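Local atomic coordinates of interleukin-1beta (Gallus gallus, PDB entry 2WRY), a protein that is a secreted inflammatory cytokine of the interleukin-1 family, here in its carboxy-terminal beta-trefoil portion, and probably signals by binding the interleukin-1 receptor. Residues Gln19-Leu24 and Ser41-Leu46; Ile48-Pro53 and Met65-Gly70. All coordinates share one frame; numbering follows the deposited sequence.

In the fold
Both contacts draw on strand 45-53: contact 1 lies where the chain leads into it, contact 2 along its later half. Contact 2 is the more buried, a regular antiparallel pairing with strand 66-71 inside the large sheet, secured by three direct backbone hydrogen bonds and apolar side chains. Contact 1 is only partly buried and sets strand 21-26 of a small three-stranded sheet against residues 41-44. There the segments run at 103° to each other, and one direct hydrogen bond is supplemented by two bridging waters. The centres of the two contacts lie about 20 Å apart. The contacts nevertheless touch, L46 of contact 1 packing on the backbone of G70 of contact 2.

Contact 1 of 2, residues Gln19-Leu24 and Ser41-Leu46; sequences QKCFVL and SQKVRL
F22 and V44 make the one direct hydrogen bond of this contact: the V44 backbone N reaches F22 O at 2.8 Å with an almost straight N-H...O angle of 170°. The donor lies 29° out of the carbonyl plane. The two segments run across each other instead of pairing along their length.

Water extends the polar link on both sides of this bond in sequence. One molecule accepts from F22 N at 2.8 Å and lies the same distance from V44 O; the second accepts from L24 N and donates to Q42 O, 2.6 Å away. Backbone groups too far apart for direct pairing are thus joined through solvent.

The fold is the beta-trefoil of the interleukin-1 family, and the contact brings the edge strand 21-26 of a small sheet to residues 41-44, which lead into strand 45-53. On its other side, strand 21-26 pairs with strand 29-33, C21 bonding to L33 and V23 to V31.

Side-chain packing accompanies these bonds. V44 CB packs on F22 CB at 3.9 Å. With CG1 anti to the backbone N (chi1 160°), V44 has CG2 beside that N, where this methyl lies against the backbone of the other segment, at V23 CA and within 3.7 Å of L24 N. V23 CG1 makes a similar methyl contact with the backbone at Q42 O. At the other end the K43 aliphatic chain passes C21, CD approaching C21 CB to 4.0 Å, before its end leads away toward D13, a long and weak ion pair. V44 also packs on I71 of strand 66-71.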
loop_
_atom_site.group_PDB
_atom_site.type_symbol
_atom_site.label_atom_id
_atom_site.label_comp_id
_atom_site.label_asym_id
_atom_site.label_seq_id
_atom_site.Cartn_x
_atom_site.Cartn_y
_atom_site.Cartn_z
ATOM N N GLN A 19 6.077 1.728 -14.368
ATOM C CA GLN A 19 7.245 2.468 -13.848
ATOM C C GLN A 19 6.905 3.813 -13.225
ATOM O O GLN A 19 7.782 4.684 -13.112
ATOM C CB GLN A 19 8.368 2.609 -14.902
ATOM C CG GLN A 19 8.694 1.284 -15.654
ATOM C CD GLN A 19 8.011 1.217 -17.020
ATOM O OE1 GLN A 19 8.092 2.159 -17.809
ATOM N NE2 GLN A 19 7.326 0.117 -17.291
ATOM N N LYS A 20 5.647 3.979 -12.776
ATOM C CA LYS A 20 5.323 5.129 -11.937
ATOM C C LYS A 20 5.766 4.860 -10.486
ATOM O O LYS A 20 5.670 3.733 -9.989
ATOM C CB LYS A 20 3.826 5.456 -11.992
ATOM C CG LYS A 20 3.366 5.765 -13.393
ATOM C CD LYS A 20 2.053 6.560 -13.457
ATOM C CE LYS A 20 0.876 5.835 -12.772
ATOM N NZ LYS A 20 0.530 4.544 -13.462
ATOM N N CYS A 21 6.298 5.883 -9.817
ATOM C CA CYS A 21 6.575 5.758 -8.386
ATOM C C CYS A 21 5.568 6.579 -7.620
ATOM O O CYS A 21 4.778 7.319 -8.213
ATOM C CB CYS A 21 7.976 6.237 -8.038
ATOM S SG CYS A 21 8.280 7.933 -8.439
ATOM N N PHE A 22 5.630 6.443 -6.297
ATOM C CA PHE A 22 4.745 7.200 -5.391
ATOM C C PHE A 22 5.454 8.473 -4.903
ATOM O O PHE A 22 6.662 8.463 -4.591
ATOM C CB PHE A 22 4.386 6.374 -4.155
ATOM C CG PHE A 22 3.551 5.141 -4.413
ATOM C CD1 PHE A 22 2.933 4.903 -5.645
ATOM C CD2 PHE A 22 3.398 4.212 -3.390
ATOM C CE1 PHE A 22 2.162 3.730 -5.829
ATOM C CE2 PHE A 22 2.621 3.061 -3.548
ATOM C CZ PHE A 22 2.003 2.817 -4.778
ATOM N N VAL A 23 4.704 9.565 -4.841
ATOM C CA VAL A 23 5.144 10.750 -4.083
ATOM C C VAL A 23 4.044 11.163 -3.126
ATOM O O VAL A 23 2.872 10.899 -3.397
ATOM C CB VAL A 23 5.598 11.964 -4.974
ATOM C CG1 VAL A 23 6.704 11.553 -5.953
ATOM C CG2 VAL A 23 4.421 12.660 -5.674
ATOM N N LEU A 24 4.416 11.823 -2.024
ATOM C CA LEU A 24 3.422 12.306 -1.065
ATOM C C LEU A 24 2.992 13.711 -1.473
ATOM O O LEU A 24 3.705 14.690 -1.231
ATOM C CB LEU A 24 3.970 12.239 0.372
ATOM C CG LEU A 24 2.954 12.485 1.477
ATOM C CD1 LEU A 24 1.885 11.393 1.472
ATOM C CD2 LEU A 24 3.634 12.555 2.840
ATOM N N SER A 41 10.489 16.955 -5.897
ATOM C CA SER A 41 9.613 15.858 -5.444
ATOM C C SER A 41 10.420 14.639 -5.049
ATOM O O SER A 41 11.307 14.211 -5.786
ATOM C CB SER A 41 8.612 15.478 -6.534
ATOM O OG SER A 41 7.778 16.571 -6.817
ATOM N N GLN A 42 10.118 14.099 -3.871
ATOM C CA GLN A 42 10.913 13.036 -3.290
ATOM C C GLN A 42 10.146 11.716 -3.335
ATOM O O GLN A 42 9.034 11.606 -2.793
ATOM C CB GLN A 42 11.339 13.393 -1.861
ATOM C CG GLN A 42 12.297 14.580 -1.862
ATOM C CD GLN A 42 12.618 15.141 -0.484
ATOM O OE1 GLN A 42 12.262 14.571 0.543
ATOM N NE2 GLN A 42 13.331 16.269 -0.467
ATOM N N LYS A 43 10.754 10.735 -3.991
ATOM C CA LYS A 43 10.155 9.408 -4.138
ATOM C C LYS A 43 9.905 8.748 -2.786
ATOM O O LYS A 43 10.762 8.762 -1.899
ATOM C CB LYS A 43 11.102 8.550 -5.000
ATOM C CG LYS A 43 10.737 7.123 -5.142
ATOM C CD LYS A 43 11.579 6.493 -6.237
ATOM C CE LYS A 43 12.953 6.137 -5.740
ATOM N NZ LYS A 43 13.530 5.148 -6.672
ATOM N N VAL A 44 8.718 8.170 -2.646
ATOM C CA VAL A 44 8.340 7.464 -1.450
ATOM C C VAL A 44 8.913 6.042 -1.441
ATOM O O VAL A 44 8.830 5.342 -2.447
ATOM C CB VAL A 44 6.794 7.474 -1.315
ATOM C CG1 VAL A 44 6.312 6.376 -0.377
ATOM C CG2 VAL A 44 6.324 8.870 -0.889
ATOM N N ARG A 45 9.522 5.647 -0.321
ATOM C CA ARG A 45 9.865 4.243 -0.078
ATOM C C ARG A 45 8.880 3.714 0.951
ATOM O O ARG A 45 8.283 4.501 1.713
ATOM C CB ARG A 45 11.296 4.077 0.443
ATOM C CG ARG A 45 12.331 4.356 -0.626
ATOM C CD ARG A 45 13.447 3.319 -0.613
ATOM N NE ARG A 45 14.201 3.226 0.632
ATOM C CZ ARG A 45 14.920 2.165 1.009
ATOM N NH1 ARG A 45 14.991 1.070 0.243
ATOM N NH2 ARG A 45 15.574 2.200 2.165
ATOM N N LEU A 46 8.673 2.402 0.967
ATOM C CA LEU A 46 7.756 1.800 1.934
ATOM C C LEU A 46 8.530 1.079 3.019
ATOM O O LEU A 46 9.469 0.331 2.728
ATOM C CB LEU A 46 6.789 0.807 1.257
ATOM C CG LEU A 46 5.875 1.369 0.166
ATOM C CD1 LEU A 46 4.920 0.281 -0.336
ATOM C CD2 LEU A 46 5.048 2.602 0.668
HETATM O O HOH W 1 7.626 4.992 -4.984
HETATM O O HOH W 2 7.039 12.752 -1.545
#

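Contact 2 of 2, residues Ile48-Pro53 and Met65-Gly70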
loop_
_atom_site.group_PDB
_atom_site.type_symbol
_atom_site.label_atom_id
_atom_site.label_comp_id
_atom_site.label_asym_id
_atom_site.label_seq_id
_atom_site.Cartn_x
_atom_site.Cartn_y
_atom_site.Cartn_z
ATOM N N ILE A 48 7.844 -1.755 5.024
ATOM C CA ILE A 48 6.849 -2.827 5.063
ATOM C C ILE A 48 6.991 -3.642 6.334
ATOM O O ILE A 48 7.992 -4.346 6.533
ATOM C CB ILE A 48 6.915 -3.730 3.814
ATOM C CG1 ILE A 48 6.733 -2.855 2.560
ATOM C CG2 ILE A 48 5.838 -4.837 3.920
ATOM C CD1 ILE A 48 6.601 -3.629 1.250
ATOM N N ALA A 49 6.012 -3.498 7.225
ATOM C CA ALA A 49 6.039 -4.244 8.491
ATOM C C ALA A 49 5.396 -5.594 8.262
ATOM O O ALA A 49 4.208 -5.676 7.903
ATOM C CB ALA A 49 5.257 -3.509 9.559
ATOM N N LEU A 50 6.168 -6.649 8.459
ATOM C CA LEU A 50 5.631 -7.990 8.343
ATOM C C LEU A 50 5.030 -8.470 9.653
ATOM O O LEU A 50 5.649 -8.321 10.712
ATOM C CB LEU A 50 6.736 -8.943 7.847
ATOM C CG LEU A 50 6.444 -10.423 7.658
ATOM C CD1 LEU A 50 5.373 -10.613 6.595
ATOM C CD2 LEU A 50 7.761 -11.174 7.326
ATOM N N TYR A 51 3.834 -9.054 9.570
ATOM C CA TYR A 51 3.127 -9.600 10.730
ATOM C C TYR A 51 3.030 -11.118 10.642
ATOM O O TYR A 51 3.072 -11.685 9.541
ATOM C CB TYR A 51 1.718 -8.969 10.823
ATOM C CG TYR A 51 1.782 -7.532 11.301
ATOM C CD1 TYR A 51 1.533 -7.208 12.652
ATOM C CD2 TYR A 51 2.127 -6.498 10.425
ATOM C CE1 TYR A 51 1.645 -5.877 13.101
ATOM C CE2 TYR A 51 2.227 -5.184 10.860
ATOM C CZ TYR A 51 1.984 -4.883 12.197
ATOM O OH TYR A 51 2.107 -3.570 12.591
ATOM N N ARG A 52 2.922 -11.758 11.799
ATOM C CA ARG A 52 2.537 -13.166 11.911
ATOM C C ARG A 52 1.110 -13.268 12.465
ATOM O O ARG A 52 0.795 -12.616 13.460
ATOM C CB ARG A 52 3.496 -13.904 12.844
ATOM C CG ARG A 52 4.898 -14.132 12.275
ATOM C CD ARG A 52 5.793 -14.896 13.276
ATOM N NE ARG A 52 7.197 -14.908 12.858
ATOM C CZ ARG A 52 8.240 -14.566 13.613
ATOM N NH1 ARG A 52 8.095 -14.173 14.879
ATOM N NH2 ARG A 52 9.454 -14.638 13.103
ATOM N N PRO A 53 0.246 -14.101 11.845
ATOM C CA PRO A 53 -1.107 -14.308 12.394
ATOM C C PRO A 53 -1.065 -14.954 13.783
ATOM O O PRO A 53 -0.158 -15.739 14.070
ATOM C CB PRO A 53 -1.764 -15.272 11.387
ATOM C CG PRO A 53 -0.932 -15.183 10.161
ATOM C CD PRO A 53 0.463 -14.892 10.619
ATOM N N MET A 65 0.693 -13.155 3.699
ATOM C CA MET A 65 1.878 -12.463 4.180
ATOM C C MET A 65 1.217 -11.151 4.573
ATOM O O MET A 65 1.141 -10.231 3.765
ATOM C CB MET A 65 2.876 -12.148 3.069
ATOM C CG MET A 65 4.047 -13.092 2.907
ATOM S SD MET A 65 5.167 -12.412 1.647
ATOM C CE MET A 65 6.092 -11.217 2.619
ATOM N N PRO A 66 0.714 -11.070 5.814
ATOM C CA PRO A 66 0.017 -9.854 6.217
ATOM C C PRO A 66 1.047 -8.777 6.567
ATOM O O PRO A 66 2.030 -9.075 7.267
ATOM C CB PRO A 66 -0.786 -10.291 7.449
ATOM C CG PRO A 66 -0.057 -11.522 8.005
ATOM C CD PRO A 66 0.816 -12.073 6.889
ATOM N N VAL A 67 0.852 -7.570 6.043
ATOM C CA VAL A 67 1.811 -6.481 6.231
ATOM C C VAL A 67 1.103 -5.171 6.534
ATOM O O VAL A 67 -0.072 -5.001 6.186
ATOM C CB VAL A 67 2.711 -6.257 4.971
ATOM C CG1 VAL A 67 3.534 -7.491 4.649
ATOM C CG2 VAL A 67 1.867 -5.841 3.718
ATOM N N ALA A 68 1.819 -4.240 7.189
ATOM C CA ALA A 68 1.377 -2.839 7.218
ATOM C C ALA A 68 2.358 -2.073 6.337
ATOM O O ALA A 68 3.539 -2.443 6.265
ATOM C CB ALA A 68 1.369 -2.269 8.628
ATOM N N LEU A 69 1.880 -1.007 5.695
ATOM C CA LEU A 69 2.684 -0.251 4.718
ATOM C C LEU A 69 2.958 1.146 5.252
ATOM O O LEU A 69 2.076 2.006 5.254
ATOM C CB LEU A 69 1.972 -0.190 3.383
ATOM C CG LEU A 69 1.637 -1.576 2.816
ATOM C CD1 LEU A 69 0.857 -1.412 1.529
ATOM C CD2 LEU A 69 2.932 -2.362 2.575
ATOM N N GLY A 70 4.179 1.338 5.756
ATOM C CA GLY A 70 4.596 2.620 6.291
ATOM C C GLY A 70 5.187 3.476 5.180
ATOM O O GLY A 70 5.870 2.968 4.284
#
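The Y51 ring turns its edge to P66 O and V67 CA, which lie near its plane, while A68 CB approaches Y51 CE2 obliquely at 3.8 Å. Its hydroxyl is hydrogen-bonded to M97 O, which tethers the far end of the ring. The puckered P66 ring brings CG to 3.5 Å from Y51 O.

Three backbone bonds zip the strands together. A49 and A68 form a hydrogen-bonded antiparallel pair, each N donating to the other's O at 2.9 Å and both donors lying in the carbonyl plane; Y51 N donates to P66 O.

On the sheet face of I48, L50, V67 and L69, the I48 chi1 of -57° puts CG1 beside the backbone N and CG2 anti to it; CG2 meets V67 CG1 at 3.6 Å, and CG1 lies beside L69 CD2 at 3.8 Å. An alanine in place of I48 would remove both branches and is likely to leave V67 and L69 without these apolar partners, opening a gap on this face. Farther along, the L50 and M65 side chains cross obliquely, L50 CD1 lying 4.1 Å from M65 CE. A49 and A68 occupy the opposite face, their methyls 4.2 Å apart.

Strand 45-53 pairs with strand 4-16, whose F12 touches I48, and strand 66-71 with strands 76-83 and 110-115, all antiparallel in the large sheet of the trefoil.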